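Local atomic coordinates of monoamine oxidase regulatory protein, putative (Archaeoglobus fulgidus, PDB entry 1Q6W), a protein that is of unproven function but has the hot dog fold of the MaoC-like family, whose members commonly act as hydratases or dehydratases on acyl thioesters. Residues 13-18 with 120-125; 130-135 with 153-158. All blocks are in the same frame, centred on the assembly; numbering follows the deposited sequence.

Contact 1 (13-18 with 120-125); sequences IYFESI and VEKQDF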
# COMPACT_ATOMS: atom_id res chain seq x y z
N ILE A 13 20.71 3.81 -13.75
CA ILE A 13 19.99 3.16 -14.83
C ILE A 13 18.99 4.14 -15.39
O ILE A 13 18.19 4.70 -14.66
CB ILE A 13 19.21 1.91 -14.35
CG1 ILE A 13 18.49 2.22 -13.04
CG2 ILE A 13 20.15 0.73 -14.25
CD1 ILE A 13 17.57 1.11 -12.57
N TYR A 14 19.04 4.35 -16.70
CA TYR A 14 18.11 5.27 -17.33
C TYR A 14 16.98 4.50 -18.03
O TYR A 14 17.04 3.28 -18.17
CB TYR A 14 18.86 6.16 -18.33
CG TYR A 14 19.97 6.96 -17.69
CD1 TYR A 14 21.25 6.43 -17.55
CD2 TYR A 14 19.73 8.24 -17.20
CE1 TYR A 14 22.27 7.16 -16.94
CE2 TYR A 14 20.73 8.97 -16.58
CZ TYR A 14 22.00 8.43 -16.46
OH TYR A 14 23.00 9.17 -15.87
N PHE A 15 15.95 5.22 -18.44
CA PHE A 15 14.80 4.63 -19.10
C PHE A 15 15.17 3.63 -20.20
O PHE A 15 14.64 2.52 -20.25
CB PHE A 15 13.93 5.73 -19.69
CG PHE A 15 12.63 5.24 -20.25
CD1 PHE A 15 11.73 4.54 -19.46
CD2 PHE A 15 12.29 5.50 -21.57
CE1 PHE A 15 10.52 4.11 -19.98
CE2 PHE A 15 11.09 5.06 -22.09
CZ PHE A 15 10.20 4.37 -21.29
N GLU A 16 16.10 4.02 -21.07
CA GLU A 16 16.53 3.17 -22.18
C GLU A 16 17.25 1.90 -21.76
O GLU A 16 17.28 0.93 -22.51
CB GLU A 16 17.41 3.97 -23.15
CG GLU A 16 18.06 5.21 -22.56
CD GLU A 16 17.11 6.41 -22.50
OE1 GLU A 16 16.10 6.34 -21.78
OE2 GLU A 16 17.38 7.42 -23.17
N SER A 17 17.82 1.90 -20.56
CA SER A 17 18.54 0.73 -20.05
C SER A 17 17.58 -0.37 -19.59
O SER A 17 17.91 -1.55 -19.62
CB SER A 17 19.43 1.11 -18.86
OG SER A 17 20.40 2.07 -19.24
N ILE A 18 16.38 0.03 -19.15
CA ILE A 18 15.38 -0.91 -18.67
C ILE A 18 14.69 -1.60 -19.84
O ILE A 18 14.12 -0.94 -20.71
CB ILE A 18 14.29 -0.21 -17.83
CG1 ILE A 18 14.92 0.73 -16.80
CG2 ILE A 18 13.43 -1.24 -17.13
CD1 ILE A 18 15.82 0.05 -15.82
N VAL A 120 7.14 -5.14 -17.35
CA VAL A 120 6.15 -5.56 -18.32
C VAL A 120 5.74 -4.48 -19.31
O VAL A 120 5.11 -4.77 -20.32
CB VAL A 120 4.88 -6.09 -17.63
CG1 VAL A 120 5.24 -7.29 -16.76
CG2 VAL A 120 4.22 -4.97 -16.81
N GLU A 121 6.11 -3.24 -19.04
CA GLU A 121 5.73 -2.16 -19.94
C GLU A 121 6.62 -0.92 -19.83
O GLU A 121 7.19 -0.62 -18.77
CB GLU A 121 4.28 -1.79 -19.68
CG GLU A 121 3.76 -0.64 -20.51
CD GLU A 121 2.28 -0.35 -20.24
OE1 GLU A 121 1.75 0.62 -20.82
OE2 GLU A 121 1.66 -1.11 -19.46
N LYS A 122 6.72 -0.20 -20.94
CA LYS A 122 7.50 1.03 -21.00
C LYS A 122 6.76 1.99 -21.89
O LYS A 122 6.29 1.63 -22.96
CB LYS A 122 8.88 0.77 -21.59
CG LYS A 122 9.73 -0.20 -20.79
CD LYS A 122 11.12 -0.30 -21.36
CE LYS A 122 11.79 1.06 -21.39
NZ LYS A 122 13.17 0.97 -21.92
N GLN A 123 6.66 3.22 -21.44
CA GLN A 123 5.94 4.24 -22.16
C GLN A 123 6.79 5.51 -22.14
O GLN A 123 7.42 5.81 -21.13
CB GLN A 123 4.63 4.48 -21.42
CG GLN A 123 3.48 5.00 -22.22
CD GLN A 123 2.27 5.25 -21.33
OE1 GLN A 123 2.00 4.48 -20.40
NE2 GLN A 123 1.52 6.32 -21.61
N ASP A 124 6.84 6.23 -23.26
CA ASP A 124 7.58 7.48 -23.25
C ASP A 124 6.68 8.45 -22.47
O ASP A 124 5.46 8.29 -22.46
CB ASP A 124 7.81 7.99 -24.68
CG ASP A 124 8.72 9.20 -24.71
OD1 ASP A 124 9.87 9.09 -24.23
OD2 ASP A 124 8.29 10.26 -25.22
N PHE A 125 7.29 9.43 -21.80
CA PHE A 125 6.51 10.38 -21.02
C PHE A 125 6.75 11.80 -21.52
O PHE A 125 5.81 12.54 -21.82
CB PHE A 125 6.89 10.29 -19.55
CG PHE A 125 6.02 11.11 -18.65
CD1 PHE A 125 4.69 10.76 -18.45
CD2 PHE A 125 6.52 12.24 -18.02
CE1 PHE A 125 3.86 11.52 -17.63
CE2 PHE A 125 5.70 13.02 -17.19
CZ PHE A 125 4.37 12.66 -16.99
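Lys122 reaches from its strand to the turn at 13-18, and its ammonium group donates to two backbone carbonyls there. NZ lies 2.7 Å from Phe15 O, tilted 33° from the carbonyl plane, and is hydrogen-bonded to Ile18 O, although that bond is modelled too short for its length to be trusted. Phe15 O accepts a second hydrogen bond, from Ile18 N, arriving from the opposite face of the carbonyl, so this oxygen is gripped by the lysine and the turn itself. Lysine suits the place, being long enough to span the gap and able to donate in several directions; the bend at chi3 (57°) brings its end to the carbonyls.

The same chain packs on an aromatic face. Phe15 takes a chi1 of -173°, its CG opposite the backbone N, which sends the ring past the lysine chain in the opposing direction. Lys122 CE sits 3.8 Å from the ring centroid, a CH-pi contact, while NZ stands 4.4 Å from the Phe15 centroid almost on the ring normal, a cation-pi geometry. Replacing this lysine by alanine takes away both the ammonium and the aliphatic chain, which would probably leave Phe15 O and Ile18 O without this donor and the ring face without this cover.

The side chain of Ile18 turns away from the lysine strand and rests on Ile155. The loop ahead of strand 23-30 is fastened on the antiparallel sheet of the hot dog fold, with Phe15 on Val132 and Ile155, Asp124 salt-bridged to Lys157, and Val120 and Glu121 forming a classic bulge opposite Thr133.

Contact 2 (130-135 with 153-158); sequences GVVTYK and ALIRKT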
# COMPACT_ATOMS: atom_id res chain seq x y z
N GLY A 130 10.58 8.49 -19.00
CA GLY A 130 9.55 7.57 -19.44
C GLY A 130 9.05 6.78 -18.25
O GLY A 130 9.73 6.71 -17.23
N VAL A 131 7.87 6.18 -18.35
CA VAL A 131 7.36 5.39 -17.24
C VAL A 131 7.55 3.90 -17.49
O VAL A 131 7.30 3.40 -18.59
CB VAL A 131 5.87 5.67 -16.96
CG1 VAL A 131 5.66 7.13 -16.62
CG2 VAL A 131 5.04 5.28 -18.15
N VAL A 132 8.01 3.20 -16.47
CA VAL A 132 8.22 1.76 -16.55
C VAL A 132 7.19 1.11 -15.66
O VAL A 132 6.94 1.57 -14.54
CB VAL A 132 9.64 1.39 -16.07
CG1 VAL A 132 9.84 -0.12 -16.11
CG2 VAL A 132 10.68 2.11 -16.94
N THR A 133 6.56 0.05 -16.16
CA THR A 133 5.57 -0.66 -15.38
C THR A 133 6.07 -2.05 -14.98
O THR A 133 6.60 -2.79 -15.80
CB THR A 133 4.26 -0.81 -16.16
OG1 THR A 133 3.70 0.49 -16.38
CG2 THR A 133 3.25 -1.69 -15.38
N TYR A 134 5.90 -2.39 -13.70
CA TYR A 134 6.36 -3.67 -13.19
C TYR A 134 5.22 -4.54 -12.73
O TYR A 134 4.20 -4.05 -12.27
CB TYR A 134 7.32 -3.46 -12.01
CG TYR A 134 8.52 -2.61 -12.31
CD1 TYR A 134 8.42 -1.22 -12.40
CD2 TYR A 134 9.78 -3.19 -12.49
CE1 TYR A 134 9.55 -0.43 -12.67
CE2 TYR A 134 10.90 -2.42 -12.76
CZ TYR A 134 10.79 -1.04 -12.85
OH TYR A 134 11.92 -0.29 -13.12
N LYS A 135 5.40 -5.84 -12.86
CA LYS A 135 4.41 -6.79 -12.40
C LYS A 135 4.98 -7.36 -11.11
O LYS A 135 6.08 -7.91 -11.11
CB LYS A 135 4.20 -7.91 -13.41
CG LYS A 135 3.06 -8.84 -13.05
CD LYS A 135 2.91 -9.95 -14.08
CE LYS A 135 1.61 -10.75 -13.87
NZ LYS A 135 1.54 -11.40 -12.53
N ALA A 153 6.94 3.30 -12.17
CA ALA A 153 7.83 4.36 -11.71
C ALA A 153 8.23 5.25 -12.88
O ALA A 153 8.31 4.80 -14.02
CB ALA A 153 9.07 3.76 -11.06
N LEU A 154 8.47 6.52 -12.60
CA LEU A 154 8.89 7.45 -13.63
C LEU A 154 10.42 7.54 -13.56
O LEU A 154 10.99 7.99 -12.56
CB LEU A 154 8.24 8.82 -13.37
CG LEU A 154 8.35 9.87 -14.46
CD1 LEU A 154 7.34 10.97 -14.22
CD2 LEU A 154 9.74 10.43 -14.48
N ILE A 155 11.10 7.07 -14.61
CA ILE A 155 12.55 7.11 -14.58
C ILE A 155 13.17 7.96 -15.70
O ILE A 155 12.69 7.99 -16.83
CB ILE A 155 13.15 5.68 -14.62
CG1 ILE A 155 13.03 5.10 -16.00
CG2 ILE A 155 12.40 4.77 -13.65
CD1 ILE A 155 13.60 3.71 -16.10
N ARG A 156 14.24 8.66 -15.34
CA ARG A 156 14.98 9.55 -16.22
C ARG A 156 15.60 8.88 -17.45
O ARG A 156 16.07 7.75 -17.40
CB ARG A 156 16.09 10.23 -15.42
CG ARG A 156 16.74 11.39 -16.11
CD ARG A 156 16.52 12.64 -15.29
NE ARG A 156 17.09 12.48 -13.96
CZ ARG A 156 16.73 13.21 -12.91
NH1 ARG A 156 15.81 14.16 -13.03
NH2 ARG A 156 17.31 12.99 -11.73
N LYS A 157 15.59 9.62 -18.56
CA LYS A 157 16.17 9.13 -19.81
C LYS A 157 17.63 9.55 -19.88
O LYS A 157 18.02 10.56 -19.27
CB LYS A 157 15.39 9.67 -21.02
CG LYS A 157 14.00 9.06 -21.14
CD LYS A 157 13.36 9.28 -22.49
CE LYS A 157 12.89 10.71 -22.65
NZ LYS A 157 12.15 10.87 -23.92
N THR A 158 18.44 8.79 -20.61
CA THR A 158 19.86 9.09 -20.75
C THR A 158 20.10 10.50 -21.29
O THR A 158 19.36 10.98 -22.16
CB THR A 158 20.58 8.12 -21.70
OG1 THR A 158 20.21 6.78 -21.38
CG2 THR A 158 22.09 8.25 -21.56
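Ala153 O is held by two groups of the partner strand. Val132 N donates to it over 2.9 Å in a nearly straight bond (N-H...O 168°), and the CA-H of Val131 makes a weaker approach, CA to Ala153 O 3.4 Å. Ala153 N returns a bond to Val132 O, which completes an antiparallel hydrogen-bonded pair. The pattern recurs two residues along: Gly130 N donates to Ile155 O at 3.1 Å, and Ile155 N to Gly130 O at 3.0 Å. Between them, Val131 and Leu154 form the non-hydrogen-bonded pair, their CA atoms 4.4 Å apart. The short strand segments run at 134° to each other, a marked departure from strict antiparallel alignment that reflects strong twist.

Side chains alternate between the two faces. On the face of Val132, Ala153 and Ile155, Val132 CG2 meets Ile155 CD1 at 3.4 Å, the two side chains crossing at a slant. Ile155 CG1 lies between its backbone N and carbonyl carbon (chi1 75°), and the extended chi2 then carries CD1 on to the valine. Both residues are beta-branched, a shape well suited to strands, and small Ala153 fits beside Val132. Gly130 brings no side chain to its pair with Ile155; Lys157 CG lies 4.1 Å from Gly130 N, and its NZ bonds to Asp126 O. On the other face, Val131 CG1 packs loosely against Leu154 CG, and Leu154 continues onto Ile93 and Phe96 of strand 92-103.

The chemistry is divided: backbone amides and carbonyls satisfy one another to set the hairpin register, while aliphatic groups supply the apolar packing on the two faces of the hot dog sheet.

In the fold
From the N terminus, the chain first makes the turn at 13-18, then runs through strand 23-30, the helices including 68-84, and strand 92-103 before contact 1 closes this long loop on strand 112-126. Contact 2 opens only afterwards, closing the short hairpin of strands 129-139 and 145-156, so the two follow in series without crossing. They nevertheless meet in space, their centres about 5 Å apart: Phe15 N probably donates to Arg156 O, and Glu121 O probably accepts from Thr133 N. Together they tie the N-terminal loop and the end of the last strand to neighbouring strands of one antiparallel sheet.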